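Long-range contact in HAD hydrolase, family IA, variant 3 (PDB 6W04), which probably acts as a magnesium-dependent hydrolase of the haloacid dehalogenase (HAD) superfamily, although its substrate is not established: residues A[5-10]-A[167-172]. Residues are numbered along the deposited sequence; the frame is centred on the assembly and turned at random. Where two conformers were deposited one is given.
Sequences LFDFNG and FEDTIS. With MG (magnesium ion), chain B; SO4 (sulfate ion), chain D.
Leu5 O accepts a hydrogen bond from Phe167 N at 3.1 Å. It is the first of two backbone bonds between segments 5-10 and 167-172, across the parallel strands 3-7 and 164-168, the central pair of the sheet. Phe6 and Phe167 lie side by side on one face of the sheet and point the same way. Their rings are nearly parallel (15°) but slid apart, with centroids 5.4 Å apart, and so barely overlap. Phe6 CD1 and CE1 both touch Phe167 CD1. Leu94 of helix 91-100 packs against both side chains.

Asp7 N closes the second backbone bond, to Phe167 O. Asp7 CG is anti to the backbone N (chi1 180°), and OD2 binds magnesium at 2.1 Å. The Asp7 carboxylate stacks against that of Glu168, with the planes 16° apart. Lys144 forms salt bridges with Asp7 OD1 and Glu168 OE2, and probably offsets the charge of the two acids. Tyr150 also bonds Glu168 OE2.

This is the HAD active site of a Rossmann-like fold. Asp7 and Asn9 belong to the DxD-type first motif after the first strand, here Asp-Phe-Asn, and Glu168 and Asp169 form the acidic fourth motif. By analogy with the family, Asp7 would be the nucleophile.

Asn9 gives the metal its backbone O, while its amide turns away to Asp15 and Ser111. Asp169 OD2 is a third protein ligand and lies 2.8 Å from Asp7 OD2; the shared cation holds these oxygens together, and both are hydrogen-bonded to Thr11 OG1. Water 1 also binds the metal and donates to Glu168 OE1 at 2.6 Å, making Glu168 a second-shell residue here. Asp169 N donates to the anti lone pair of that same OE1. Gly10 CA sits 3.3 Å from Asp169 OD1. Gly10 O lies beside Asp169 CB and is hydrogen-bonded to Ser189 OG.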
loop_
_atom_site.group_PDB
_atom_site.type_symbol
_atom_site.label_atom_id
_atom_site.label_comp_id
_atom_site.label_asym_id
_atom_site.label_seq_id
_atom_site.Cartn_x
_atom_site.Cartn_y
_atom_site.Cartn_z
ATOM N N LEU A 5 -11.142 2.242 -2.847
ATOM C CA LEU A 5 -9.799 2.816 -2.882
ATOM C C LEU A 5 -8.830 1.705 -2.507
ATOM O O LEU A 5 -8.870 1.208 -1.376
ATOM C CB LEU A 5 -9.693 4.006 -1.924
ATOM C CG LEU A 5 -10.892 4.969 -2.012
ATOM C CD1 LEU A 5 -10.794 6.110 -0.976
ATOM C CD2 LEU A 5 -11.038 5.513 -3.451
ATOM N N PHE A 6 -7.992 1.280 -3.459
ATOM C CA PHE A 6 -7.007 0.229 -3.198
ATOM C C PHE A 6 -5.648 0.807 -2.803
ATOM O O PHE A 6 -5.040 1.567 -3.571
ATOM C CB PHE A 6 -6.771 -0.651 -4.426
ATOM C CG PHE A 6 -7.983 -1.411 -4.916
ATOM C CD1 PHE A 6 -8.225 -2.703 -4.475
ATOM C CD2 PHE A 6 -8.802 -0.873 -5.899
ATOM C CE1 PHE A 6 -9.313 -3.441 -4.967
ATOM C CE2 PHE A 6 -9.907 -1.591 -6.382
ATOM C CZ PHE A 6 -10.149 -2.869 -5.924
ATOM N N ASP A 7 -5.129 0.362 -1.663
ATOM C CA ASP A 7 -3.690 0.470 -1.422
ATOM C C ASP A 7 -2.963 -0.441 -2.394
ATOM O O ASP A 7 -3.541 -1.397 -2.911
ATOM C CB ASP A 7 -3.367 0.063 0.010
ATOM C CG ASP A 7 -1.895 0.141 0.329
ATOM O OD1 ASP A 7 -1.263 1.171 0.008
ATOM O OD2 ASP A 7 -1.380 -0.823 0.931
ATOM N N PHE A 8 -1.682 -0.171 -2.652
ATOM C CA PHE A 8 -0.974 -0.993 -3.628
ATOM C C PHE A 8 0.003 -1.963 -2.970
ATOM O O PHE A 8 -0.244 -3.175 -2.988
ATOM C CB PHE A 8 -0.298 -0.131 -4.684
ATOM C CG PHE A 8 0.146 -0.931 -5.875
ATOM C CD1 PHE A 8 -0.757 -1.254 -6.877
ATOM C CD2 PHE A 8 1.433 -1.441 -5.939
ATOM C CE1 PHE A 8 -0.374 -2.031 -7.957
ATOM C CE2 PHE A 8 1.830 -2.205 -7.021
ATOM C CZ PHE A 8 0.923 -2.503 -8.025
ATOM N N ASN A 9 1.097 -1.475 -2.370
ATOM C CA ASN A 9 2.105 -2.358 -1.784
ATOM C C ASN A 9 1.535 -3.142 -0.609
ATOM O O ASN A 9 1.000 -2.564 0.337
ATOM C CB ASN A 9 3.302 -1.531 -1.317
ATOM C CG ASN A 9 3.887 -0.703 -2.436
ATOM O OD1 ASN A 9 3.649 0.507 -2.538
ATOM N ND2 ASN A 9 4.619 -1.365 -3.317
ATOM N N GLY A 10 1.677 -4.464 -0.661
ATOM C CA GLY A 10 1.177 -5.327 0.396
ATOM C C GLY A 10 -0.298 -5.633 0.289
ATOM O O GLY A 10 -0.785 -6.507 1.004
ATOM N N PHE A 167 -9.136 -0.938 0.908
ATOM C CA PHE A 167 -8.396 -2.174 1.151
ATOM C C PHE A 167 -6.979 -1.800 1.573
ATOM O O PHE A 167 -6.301 -1.055 0.863
ATOM C CB PHE A 167 -8.343 -3.053 -0.100
ATOM C CG PHE A 167 -9.674 -3.709 -0.452
ATOM C CD1 PHE A 167 -10.444 -3.234 -1.500
ATOM C CD2 PHE A 167 -10.113 -4.820 0.244
ATOM C CE1 PHE A 167 -11.649 -3.852 -1.853
ATOM C CE2 PHE A 167 -11.322 -5.443 -0.077
ATOM C CZ PHE A 167 -12.087 -4.952 -1.131
ATOM N N GLU A 168 -6.539 -2.311 2.716
ATOM C CA GLU A 168 -5.259 -1.897 3.276
ATOM C C GLU A 168 -4.638 -3.086 3.991
ATOM O O GLU A 168 -5.347 -4.001 4.414
ATOM C CB GLU A 168 -5.439 -0.724 4.249
ATOM C CG GLU A 168 -5.190 0.621 3.648
ATOM C CD GLU A 168 -3.707 0.891 3.482
ATOM O OE1 GLU A 168 -2.885 -0.026 3.777
ATOM O OE2 GLU A 168 -3.370 2.023 3.068
ATOM N N ASP A 169 -3.299 -3.063 4.134
ATOM C CA ASP A 169 -2.573 -4.190 4.727
ATOM C C ASP A 169 -1.764 -3.838 5.968
ATOM O O ASP A 169 -1.163 -4.741 6.566
ATOM C CB ASP A 169 -1.622 -4.832 3.704
ATOM C CG ASP A 169 -0.460 -3.926 3.328
ATOM O OD1 ASP A 169 0.711 -4.328 3.525
ATOM O OD2 ASP A 169 -0.722 -2.814 2.814
ATOM N N THR A 170 -1.717 -2.568 6.373
ATOM C CA THR A 170 -0.905 -2.164 7.512
ATOM C C THR A 170 -1.734 -1.408 8.536
ATOM O O THR A 170 -2.808 -0.875 8.237
ATOM C CB THR A 170 0.256 -1.254 7.096
ATOM O OG1 THR A 170 -0.292 -0.048 6.544
ATOM C CG2 THR A 170 1.149 -1.959 6.061
ATOM N N ILE A 171 -1.170 -1.330 9.744
ATOM C CA ILE A 171 -1.782 -0.569 10.826
ATOM C C ILE A 171 -1.948 0.896 10.423
ATOM O O ILE A 171 -3.038 1.465 10.525
ATOM C CB ILE A 171 -0.940 -0.722 12.105
ATOM C CG1 ILE A 171 -0.976 -2.186 12.552
ATOM C CG2 ILE A 171 -1.402 0.254 13.219
ATOM C CD1 ILE A 171 0.033 -2.518 13.643
ATOM N N SER A 172 -0.866 1.523 9.950
ATOM C CA SER A 172 -0.952 2.946 9.627
ATOM C C SER A 172 -1.929 3.195 8.482
ATOM O O SER A 172 -2.643 4.206 8.472
ATOM C CB SER A 172 0.434 3.506 9.292
ATOM O OG SER A 172 1.174 3.750 10.474
HETATM MG MG MG B . 0.373 -1.288 1.900
HETATM S S SO4 D . 2.406 2.511 5.600
HETATM O O1 SO4 D . 3.215 1.530 6.320
HETATM O O2 SO4 D . 1.190 1.871 5.102
HETATM O O3 SO4 D . 3.161 3.075 4.490
HETATM O O4 SO4 D . 2.075 3.604 6.502
HETATM O O HOH W 1 -0.356 0.099 3.347
HETATM O O HOH W 2 2.124 -2.157 2.921
#